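Local structure of endo-beta-1,4-glucanase (Streptomyces sp., 1OA4) at residues T12-Y17 with T35-E40; R16-N21 with Y66-P71; S27-I32 with I41-G46; S88-Y93 with A212-S217. The protein probably hydrolyses internal beta-1,4-glucosidic bonds of cellulose as a family 12 endoglucanase. All coordinates share one frame; numbering follows the deposited sequence.

Contact 1 (T12-Y17 with T35-E40)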
# COMPACT_ATOMS: atom_id res chain seq x y z
N THR A 12 8.70 -11.27 -8.81
CA THR A 12 9.33 -11.00 -7.53
C THR A 12 10.62 -10.24 -7.72
O THR A 12 11.21 -10.27 -8.80
CB THR A 12 9.65 -12.27 -6.76
OG1 THR A 12 10.63 -13.03 -7.48
CG2 THR A 12 8.42 -13.15 -6.67
N ILE A 13 11.03 -9.54 -6.67
CA ILE A 13 12.37 -8.95 -6.60
C ILE A 13 13.08 -9.48 -5.36
O ILE A 13 12.45 -9.77 -4.35
CB ILE A 13 12.33 -7.44 -6.59
CG1 ILE A 13 11.55 -6.92 -5.39
CG2 ILE A 13 11.78 -6.99 -7.92
CD1 ILE A 13 11.67 -5.43 -5.17
N GLN A 14 14.40 -9.63 -5.47
CA GLN A 14 15.28 -10.05 -4.38
C GLN A 14 14.91 -11.43 -3.82
O GLN A 14 15.28 -11.77 -2.69
CB GLN A 14 15.26 -9.01 -3.27
CG GLN A 14 15.63 -7.58 -3.70
CD GLN A 14 15.26 -6.55 -2.63
OE1 GLN A 14 15.79 -6.56 -1.52
NE2 GLN A 14 14.33 -5.67 -2.96
N ASP A 15 14.17 -12.21 -4.61
CA ASP A 15 13.62 -13.50 -4.18
C ASP A 15 12.95 -13.34 -2.82
O ASP A 15 13.05 -14.20 -1.95
CB ASP A 15 14.69 -14.59 -4.12
CG ASP A 15 14.09 -15.98 -3.95
OD1 ASP A 15 13.00 -16.28 -4.50
OD2 ASP A 15 14.64 -16.85 -3.25
N ARG A 16 12.25 -12.22 -2.64
CA ARG A 16 11.69 -11.90 -1.34
C ARG A 16 10.37 -11.12 -1.36
O ARG A 16 9.58 -11.25 -0.43
CB ARG A 16 12.71 -11.13 -0.49
CG ARG A 16 12.25 -10.79 0.92
CD ARG A 16 11.98 -12.04 1.76
NE ARG A 16 11.54 -11.76 3.11
CZ ARG A 16 10.27 -11.49 3.42
NH1 ARG A 16 9.35 -11.43 2.48
NH2 ARG A 16 9.94 -11.25 4.67
N TYR A 17 10.17 -10.27 -2.36
CA TYR A 17 8.96 -9.44 -2.40
C TYR A 17 8.26 -9.58 -3.74
O TYR A 17 8.89 -9.78 -4.77
CB TYR A 17 9.28 -7.95 -2.15
CG TYR A 17 10.10 -7.70 -0.90
CD1 TYR A 17 9.58 -7.93 0.36
CD2 TYR A 17 11.40 -7.22 -0.98
CE1 TYR A 17 10.36 -7.72 1.51
CE2 TYR A 17 12.16 -7.00 0.14
CZ TYR A 17 11.65 -7.24 1.39
OH TYR A 17 12.43 -7.02 2.51
N THR A 35 12.76 -3.76 -11.97
CA THR A 35 14.22 -3.92 -11.93
C THR A 35 14.57 -4.85 -10.77
O THR A 35 13.71 -5.52 -10.23
CB THR A 35 14.92 -2.57 -11.70
OG1 THR A 35 14.68 -2.14 -10.36
CG2 THR A 35 14.34 -1.48 -12.51
N GLY A 36 15.83 -4.90 -10.37
CA GLY A 36 16.18 -5.79 -9.28
C GLY A 36 15.68 -5.33 -7.92
O GLY A 36 15.54 -6.13 -7.01
N ASN A 37 15.40 -4.04 -7.77
CA ASN A 37 15.11 -3.49 -6.45
C ASN A 37 13.81 -2.73 -6.32
O ASN A 37 13.50 -2.25 -5.25
CB ASN A 37 16.25 -2.56 -6.04
CG ASN A 37 17.57 -3.30 -5.84
OD1 ASN A 37 18.64 -2.71 -5.99
ND2 ASN A 37 17.49 -4.58 -5.52
N GLY A 38 13.07 -2.59 -7.41
CA GLY A 38 11.86 -1.78 -7.38
C GLY A 38 11.20 -1.81 -8.74
O GLY A 38 11.42 -2.75 -9.51
N PHE A 39 10.38 -0.81 -9.04
CA PHE A 39 9.72 -0.75 -10.34
C PHE A 39 9.42 0.71 -10.67
O PHE A 39 9.41 1.58 -9.80
CB PHE A 39 8.40 -1.58 -10.35
CG PHE A 39 7.30 -0.99 -9.50
CD1 PHE A 39 7.21 -1.29 -8.14
CD2 PHE A 39 6.39 -0.11 -10.03
CE1 PHE A 39 6.22 -0.73 -7.36
CE2 PHE A 39 5.39 0.45 -9.22
CZ PHE A 39 5.32 0.14 -7.91
N GLU A 40 9.14 0.94 -11.95
CA GLU A 40 8.77 2.24 -12.47
C GLU A 40 7.48 2.05 -13.27
O GLU A 40 7.31 1.05 -13.99
CB GLU A 40 9.89 2.79 -13.38
CG GLU A 40 9.45 3.96 -14.25
CD GLU A 40 10.51 4.50 -15.19
OE1 GLU A 40 11.31 3.75 -15.72
OE2 GLU A 40 10.49 5.79 -15.42
O HOH W 1 14.35 -2.94 -2.77
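I13 sets its aliphatic side chain against the backbone of the turn T35-G38, and this is the tight, buried half of the contact. Its CG2 methyl meets T35 O at 3.3 Å, CB lies 3.5 Å from G36 O, and CD1 reaches along to the carbonyl carbon of N37 at 3.6 Å. With CG1 held between the backbone N and the carbonyl carbon (chi1 60°), the two branches of I13 splay over successive peptides of the turn. A beta-branched, purely apolar residue suits this spot, where V34 and V60 add further hydrocarbon around it. The other half is looser and faces solvent. Q14 lays its CG methylene 3.6 Å from G36 O, while its amide stands nearly perpendicular to that of N37, the planes 80° apart; the closest approach of the two side chains is 4.0 Å, from Q14 CG to N37 ND2. A water joins the two sides, donating to N37 O and accepting a weak bond from Q14 NE2. Each segment is shaped by its own bonds. T35 OG1 accepts from N37 N at 3.3 Å, an ST turn, and I13 O takes both R16 N and Y17 N at a classic beta bulge. Two hairpin turns thus pack together, one between strands 10-13 and 17-20, the other between strands 30-34 and 39-44, joining the two sheets of the sandwich.

Contact 2 (R16-N21 with Y66-P71)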
# COMPACT_ATOMS: atom_id res chain seq x y z
N ARG A 16 12.25 -12.22 -2.64
CA ARG A 16 11.69 -11.90 -1.34
C ARG A 16 10.37 -11.12 -1.36
O ARG A 16 9.58 -11.25 -0.43
CB ARG A 16 12.71 -11.13 -0.49
CG ARG A 16 12.25 -10.79 0.92
CD ARG A 16 11.98 -12.04 1.76
NE ARG A 16 11.54 -11.76 3.11
CZ ARG A 16 10.27 -11.49 3.42
NH1 ARG A 16 9.35 -11.43 2.48
NH2 ARG A 16 9.94 -11.25 4.67
N TYR A 17 10.17 -10.27 -2.36
CA TYR A 17 8.96 -9.44 -2.40
C TYR A 17 8.26 -9.58 -3.74
O TYR A 17 8.89 -9.78 -4.77
CB TYR A 17 9.28 -7.95 -2.15
CG TYR A 17 10.10 -7.70 -0.90
CD1 TYR A 17 9.58 -7.93 0.36
CD2 TYR A 17 11.40 -7.22 -0.98
CE1 TYR A 17 10.36 -7.72 1.51
CE2 TYR A 17 12.16 -7.00 0.14
CZ TYR A 17 11.65 -7.24 1.39
OH TYR A 17 12.43 -7.02 2.51
N VAL A 18 6.94 -9.50 -3.71
CA VAL A 18 6.12 -9.56 -4.91
C VAL A 18 5.92 -8.15 -5.44
O VAL A 18 5.70 -7.22 -4.66
CB VAL A 18 4.74 -10.17 -4.61
CG1 VAL A 18 3.88 -10.18 -5.87
CG2 VAL A 18 4.89 -11.54 -4.00
N VAL A 19 6.04 -7.99 -6.76
CA VAL A 19 5.74 -6.74 -7.43
C VAL A 19 4.53 -7.05 -8.33
O VAL A 19 4.53 -8.05 -9.07
CB VAL A 19 6.91 -6.19 -8.26
CG1 VAL A 19 6.51 -4.91 -8.95
CG2 VAL A 19 8.15 -5.96 -7.36
N GLN A 20 3.51 -6.19 -8.26
CA GLN A 20 2.26 -6.41 -8.96
C GLN A 20 1.80 -5.17 -9.73
O GLN A 20 1.91 -4.06 -9.24
CB GLN A 20 1.17 -6.84 -7.97
CG GLN A 20 0.92 -5.87 -6.82
CD GLN A 20 -0.23 -6.28 -5.89
OE1 GLN A 20 -0.94 -7.27 -6.14
NE2 GLN A 20 -0.39 -5.53 -4.80
N ASN A 21 1.33 -5.38 -10.95
CA ASN A 21 0.80 -4.31 -11.77
C ASN A 21 -0.52 -3.88 -11.14
O ASN A 21 -0.82 -2.69 -11.07
CB ASN A 21 0.57 -4.81 -13.20
CG ASN A 21 0.37 -3.69 -14.20
OD1 ASN A 21 0.81 -2.55 -13.99
ND2 ASN A 21 -0.27 -4.01 -15.33
N TYR A 66 -4.36 -12.11 -2.23
CA TYR A 66 -5.13 -12.99 -3.11
C TYR A 66 -4.33 -14.25 -3.45
O TYR A 66 -4.25 -14.69 -4.59
CB TYR A 66 -5.69 -12.23 -4.31
CG TYR A 66 -6.78 -11.27 -3.90
CD1 TYR A 66 -8.10 -11.69 -3.81
CD2 TYR A 66 -6.50 -9.96 -3.55
CE1 TYR A 66 -9.10 -10.83 -3.42
CE2 TYR A 66 -7.50 -9.10 -3.15
CZ TYR A 66 -8.81 -9.53 -3.09
OH TYR A 66 -9.81 -8.67 -2.69
N GLY A 67 -3.79 -14.85 -2.40
CA GLY A 67 -3.09 -16.13 -2.53
C GLY A 67 -1.66 -16.07 -3.05
O GLY A 67 -0.95 -17.07 -2.98
N ASN A 68 -1.24 -14.92 -3.52
CA ASN A 68 0.12 -14.73 -4.04
C ASN A 68 0.99 -14.22 -2.89
O ASN A 68 0.83 -13.07 -2.44
CB ASN A 68 0.11 -13.74 -5.21
CG ASN A 68 1.46 -13.65 -5.93
OD1 ASN A 68 1.55 -13.07 -7.04
ND2 ASN A 68 2.52 -14.20 -5.32
N CYS A 69 1.85 -15.10 -2.37
CA CYS A 69 2.63 -14.81 -1.17
C CYS A 69 4.10 -14.57 -1.49
O CYS A 69 4.71 -15.29 -2.29
CB CYS A 69 2.51 -15.96 -0.16
SG CYS A 69 0.80 -16.35 0.36
N ALA A 70 4.67 -13.56 -0.86
CA ALA A 70 6.08 -13.29 -1.06
C ALA A 70 6.95 -14.42 -0.49
O ALA A 70 6.62 -15.01 0.55
CB ALA A 70 6.42 -11.97 -0.40
N PRO A 71 8.03 -14.78 -1.18
CA PRO A 71 8.90 -15.84 -0.67
C PRO A 71 9.39 -15.57 0.73
O PRO A 71 9.84 -14.45 1.02
CB PRO A 71 10.09 -15.82 -1.65
CG PRO A 71 9.51 -15.31 -2.91
CD PRO A 71 8.48 -14.25 -2.47
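The methyl of A70 fits against the backbone of R16 and the side chain of V18, with A70 CB 3.2 Å from R16 O and 3.9 Å from V18 CG2. A side chain this small lets the two chains, running roughly antiparallel, come within about 5 Å at their alpha carbons without any clear hydrogen bond between them. V18 and P71 supply much of the rest. The V18 CG1 is anti to the backbone N (chi1 178°), which leaves CG2 to rest 3.6 Å from A70 CA, and the two methyls spread over the amide of N68, CG2 lying 3.8 Å from N68 ND2. At the other end, P71 packs its ring carbons along the R16 backbone, where its CD is 3.8 Å from R16 C. R16 begins by pointing away and then bends at chi2 (62°), a turn that returns its CD to within 3.3 Å of P71 O. The long arginine thus uses its methylenes for packing before its charged end is spent elsewhere.

In the next shell, D62 forms a salt bridge with NH1 of R16 and would help to orient the guanidinium. Y17 lies beneath the arginine chain, R16 CG standing 3.6 Å above the centre of its ring. T10 holds OD1 of N68, and the disulfide from C69 to C64 closes the small hairpin of strands 64-65 and 68-69. Strand 17-20 runs between strands 10-13 and 59-61, and the short strand 68-69 packs alongside its V18 side.

Contact 3 (S27-I32 with I41-G46)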
# COMPACT_ATOMS: atom_id res chain seq x y z
N SER A 27 -9.69 -0.30 -17.52
CA SER A 27 -9.44 -1.16 -18.67
C SER A 27 -8.32 -0.57 -19.52
O SER A 27 -7.79 -1.26 -20.41
CB SER A 27 -10.70 -1.31 -19.52
OG SER A 27 -11.20 -0.02 -19.86
N ALA A 28 -7.96 0.69 -19.28
CA ALA A 28 -6.91 1.36 -20.03
C ALA A 28 -5.55 0.76 -19.69
O ALA A 28 -5.30 0.41 -18.55
CB ALA A 28 -6.90 2.89 -19.73
N THR A 29 -4.65 0.71 -20.66
CA THR A 29 -3.37 0.03 -20.48
C THR A 29 -2.41 0.66 -19.50
O THR A 29 -2.13 1.85 -19.56
CB THR A 29 -2.69 -0.05 -21.83
OG1 THR A 29 -3.50 -0.81 -22.72
CG2 THR A 29 -1.33 -0.83 -21.72
N GLN A 30 -1.90 -0.17 -18.59
CA GLN A 30 -0.87 0.22 -17.64
C GLN A 30 0.22 -0.82 -17.65
O GLN A 30 -0.05 -2.02 -17.61
CB GLN A 30 -1.42 0.29 -16.22
CG GLN A 30 -0.39 0.67 -15.17
CD GLN A 30 -0.97 0.68 -13.77
OE1 GLN A 30 -1.64 1.65 -13.39
NE2 GLN A 30 -0.73 -0.39 -13.00
N CYS A 31 1.46 -0.34 -17.67
CA CYS A 31 2.62 -1.22 -17.58
C CYS A 31 3.61 -0.74 -16.55
O CYS A 31 3.72 0.45 -16.33
CB CYS A 31 3.39 -1.24 -18.90
SG CYS A 31 2.45 -1.69 -20.35
N ILE A 32 4.31 -1.68 -15.91
CA ILE A 32 5.42 -1.34 -15.02
C ILE A 32 6.65 -2.05 -15.53
O ILE A 32 6.53 -3.07 -16.20
CB ILE A 32 5.15 -1.72 -13.57
CG1 ILE A 32 4.83 -3.21 -13.41
CG2 ILE A 32 3.97 -0.93 -13.08
CD1 ILE A 32 4.70 -3.63 -11.98
N ILE A 41 6.54 2.99 -13.15
CA ILE A 41 5.37 2.96 -14.02
C ILE A 41 5.78 3.51 -15.39
O ILE A 41 6.21 4.66 -15.50
CB ILE A 41 4.23 3.82 -13.44
CG1 ILE A 41 3.81 3.27 -12.07
CG2 ILE A 41 3.07 3.84 -14.42
CD1 ILE A 41 2.72 4.06 -11.37
N THR A 42 5.71 2.67 -16.43
CA THR A 42 6.10 3.07 -17.78
C THR A 42 4.95 3.31 -18.76
O THR A 42 5.16 3.94 -19.78
CB THR A 42 7.06 2.04 -18.39
OG1 THR A 42 6.53 0.73 -18.21
CG2 THR A 42 8.37 2.04 -17.64
N GLN A 43 3.76 2.79 -18.46
CA GLN A 43 2.56 3.15 -19.21
C GLN A 43 1.44 3.29 -18.20
O GLN A 43 1.31 2.47 -17.28
CB GLN A 43 2.20 2.10 -20.27
CG GLN A 43 1.14 2.60 -21.23
CD GLN A 43 0.99 1.78 -22.50
OE1 GLN A 43 1.81 0.90 -22.79
NE2 GLN A 43 -0.07 2.06 -23.27
N ALA A 44 0.66 4.35 -18.33
CA ALA A 44 -0.43 4.61 -17.40
C ALA A 44 -1.53 5.38 -18.12
O ALA A 44 -1.84 6.53 -17.77
CB ALA A 44 0.08 5.38 -16.19
N ASP A 45 -2.11 4.76 -19.14
CA ASP A 45 -3.13 5.39 -19.96
C ASP A 45 -4.41 5.72 -19.19
O ASP A 45 -4.76 5.09 -18.20
CB ASP A 45 -3.52 4.48 -21.13
CG ASP A 45 -2.43 4.32 -22.16
OD1 ASP A 45 -1.39 5.02 -22.14
OD2 ASP A 45 -2.62 3.47 -23.06
N GLY A 46 -5.12 6.72 -19.70
CA GLY A 46 -6.42 7.06 -19.18
C GLY A 46 -6.47 7.68 -17.80
O GLY A 46 -5.47 7.94 -17.14
O HOH W 2 -4.20 2.58 -17.05
O HOH W 3 -4.99 2.25 -23.17
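Strands 30-32 and 41-44 run antiparallel, 175° between their directions and 4.4 Å apart at closest approach, with a classic beta bulge where T42 and Q43 both face C31. The carbonyl of C31 takes T42 N at 3.0 Å and Q43 N at 3.2 Å, both from the same face of its plane; C31 N returns a bond to Q43 O. Beyond the regular strands, D45 N donates to T29 O, nearly in line with the carbonyl bond (163°).

On the side of C31 and Q43, the glutamine runs out extended, its CG anti to the backbone N (chi1 -168°), and passes T29 on the way: Q43 NE2 comes 3.5 Å from T29 CG2, and Q43 OE1 lies 3.6 Å from C31 SG. The sulfur is already committed to a disulfide, which fastens it to C5, just past the edge strand 2-4. The glutamine amide ends on D45, where NE2 donates to OD2 at 2.9 Å; the donor sits above the carboxylate plane, while the acceptor lies close to the amide plane. A water spans T29 N and D45 OD2. On the other side, Q30 CG packs against Q43 O, its own amide being held by S56 and N21, and I32 and I41 pair their aliphatic branches at 4.3 Å between I32 CG2 and I41 CG1.

The carboxylate of D45 is thus met by neutral donors, the amide of Q43 in its own segment and the water. This polar pairing suits a partly exposed hairpin end, whereas the isoleucines suit the buried side.

Contact 4 (S88-Y93 with A212-S217)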
# COMPACT_ATOMS: atom_id res chain seq x y z
N SER A 88 10.52 -0.21 4.95
CA SER A 88 11.03 1.02 4.36
C SER A 88 10.63 1.09 2.90
O SER A 88 10.38 0.09 2.25
CB SER A 88 12.56 1.07 4.47
OG SER A 88 13.14 0.12 3.60
N VAL A 89 10.60 2.31 2.39
CA VAL A 89 10.34 2.53 0.98
C VAL A 89 11.03 3.82 0.58
O VAL A 89 11.22 4.72 1.42
CB VAL A 89 8.81 2.64 0.68
CG1 VAL A 89 8.23 3.94 1.22
CG2 VAL A 89 8.54 2.54 -0.77
N SER A 90 11.44 3.90 -0.68
CA SER A 90 12.00 5.11 -1.25
C SER A 90 11.27 5.31 -2.56
O SER A 90 11.20 4.38 -3.37
CB SER A 90 13.49 4.94 -1.51
OG SER A 90 13.96 6.05 -2.26
N TYR A 91 10.74 6.51 -2.75
CA TYR A 91 9.91 6.86 -3.90
C TYR A 91 10.53 7.95 -4.78
O TYR A 91 11.24 8.83 -4.29
CB TYR A 91 8.57 7.42 -3.42
CG TYR A 91 7.53 6.47 -2.88
CD1 TYR A 91 6.94 5.52 -3.71
CD2 TYR A 91 7.07 6.58 -1.58
CE1 TYR A 91 5.92 4.70 -3.23
CE2 TYR A 91 6.06 5.75 -1.10
CZ TYR A 91 5.50 4.83 -1.94
OH TYR A 91 4.47 4.05 -1.44
N ARG A 92 10.22 7.89 -6.07
CA ARG A 92 10.55 8.96 -6.99
C ARG A 92 9.23 9.49 -7.51
O ARG A 92 8.41 8.72 -8.05
CB ARG A 92 11.40 8.45 -8.15
CG ARG A 92 11.96 9.56 -8.98
CD ARG A 92 12.82 9.05 -10.11
NE ARG A 92 12.09 8.46 -11.22
CZ ARG A 92 12.35 7.25 -11.74
NH1 ARG A 92 13.34 6.52 -11.23
NH2 ARG A 92 11.64 6.80 -12.77
N TYR A 93 9.02 10.79 -7.38
CA TYR A 93 7.78 11.42 -7.79
C TYR A 93 7.91 12.20 -9.09
O TYR A 93 9.03 12.45 -9.55
CB TYR A 93 7.36 12.37 -6.69
CG TYR A 93 7.12 11.69 -5.37
CD1 TYR A 93 6.27 10.61 -5.28
CD2 TYR A 93 7.71 12.14 -4.21
CE1 TYR A 93 6.03 10.00 -4.10
CE2 TYR A 93 7.47 11.54 -3.01
CZ TYR A 93 6.60 10.46 -2.94
OH TYR A 93 6.34 9.84 -1.74
N ALA A 212 8.18 5.90 -9.55
CA ALA A 212 8.96 4.71 -9.21
C ALA A 212 9.07 4.43 -7.73
O ALA A 212 9.09 5.34 -6.90
CB ALA A 212 10.38 4.82 -9.79
N VAL A 213 9.15 3.15 -7.40
CA VAL A 213 9.55 2.72 -6.08
C VAL A 213 11.01 2.38 -6.29
O VAL A 213 11.33 1.52 -7.11
CB VAL A 213 8.76 1.49 -5.58
CG1 VAL A 213 9.44 0.85 -4.36
CG2 VAL A 213 7.34 1.88 -5.24
N ASN A 214 11.91 3.12 -5.65
CA ASN A 214 13.35 2.88 -5.79
C ASN A 214 13.80 1.64 -5.02
O ASN A 214 14.74 0.94 -5.42
CB ASN A 214 14.14 4.08 -5.25
CG ASN A 214 13.89 5.38 -6.02
OD1 ASN A 214 13.91 5.40 -7.24
ND2 ASN A 214 13.69 6.47 -5.29
N SER A 215 13.19 1.42 -3.86
CA SER A 215 13.54 0.31 -3.00
C SER A 215 12.42 0.09 -2.00
O SER A 215 11.58 0.97 -1.78
CB SER A 215 14.85 0.60 -2.25
OG SER A 215 14.73 1.72 -1.41
N PHE A 216 12.42 -1.08 -1.39
CA PHE A 216 11.43 -1.47 -0.40
C PHE A 216 11.98 -2.58 0.47
O PHE A 216 12.71 -3.45 -0.01
CB PHE A 216 10.19 -2.00 -1.12
CG PHE A 216 9.11 -2.59 -0.22
CD1 PHE A 216 8.21 -1.78 0.43
CD2 PHE A 216 8.98 -3.97 -0.08
CE1 PHE A 216 7.22 -2.34 1.24
CE2 PHE A 216 8.00 -4.53 0.73
CZ PHE A 216 7.12 -3.71 1.40
N SER A 217 11.60 -2.56 1.74
CA SER A 217 11.91 -3.67 2.61
C SER A 217 10.75 -3.86 3.57
O SER A 217 10.00 -2.94 3.83
CB SER A 217 13.21 -3.41 3.37
OG SER A 217 13.07 -2.36 4.31
O HOH W 4 13.73 1.46 1.07
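S88 and S217 both hold OG between the backbone N and the carbonyl carbon (chi1 71° and 69°), which turns their hydroxyls toward each other across a hydrogen-bonded pair. The result is a short bond, 2.6 Å from S88 OG to S217 OG, in which either may donate; a water bridges S88 OG to S215 OG as well. S90 takes a different rotamer, OG anti to its backbone N (171°), and there it accepts from N214 ND2 at 3.1 Å, almost straight and in the amide plane of N214. Small hydroxyl residues suit this partly exposed face, where their OG atoms bond to each other, to an amide or to water. Farther along, A212 CB stands 3.5 Å above the guanidinium plane of R92, toward its rim; R92 NH2 hydrogen-bonds to G210 O and forms a salt bridge with E40.

Strands 86-92 and 212-218 are antiparallel neighbours in one sheet of the beta-sandwich, the jelly roll expected of family 12, and a bulge shifts their register by one residue between S90 and Y91. The face bearing V89, Y91, V213 and F216 turns inward. V213 and Y91 lie side by side, pointing the same way, with V213 CG2 3.7 Å from Y91 CE1, and V89 CG2 sits over one face of the Y91 ring. V89 CB approaches the edge of F216, whose ring meets Y17 edge-to-face. V89, Y91 and F216 pack against A200 of strand 194-204 in the facing sheet.

Contacts 1, 3 and 4 all reach the six-stranded antiparallel sheet, whereas contact 2 sets the small 64-65/68-69 hairpin against strand 17-20 of the facing sheet, which contact 1 also joins. Contacts 1 and 2 share R16 and Y17, with centres about 10 Å apart; the centre of contact 3 lies about 19 Å from that of contact 1. Strand 39-44 carries contact 1 into contact 3, and the salt bridge from E40 to R92 ties contact 1 to contact 4. Contact 3 falls within the chain span of contact 2 and alternates with contact 1, and contact 4 comes last; strand 212-218 returns to lie between 39-44 and 86-92. F39, V19 and I32 meet between the sheets, linking contacts 1, 2 and 3.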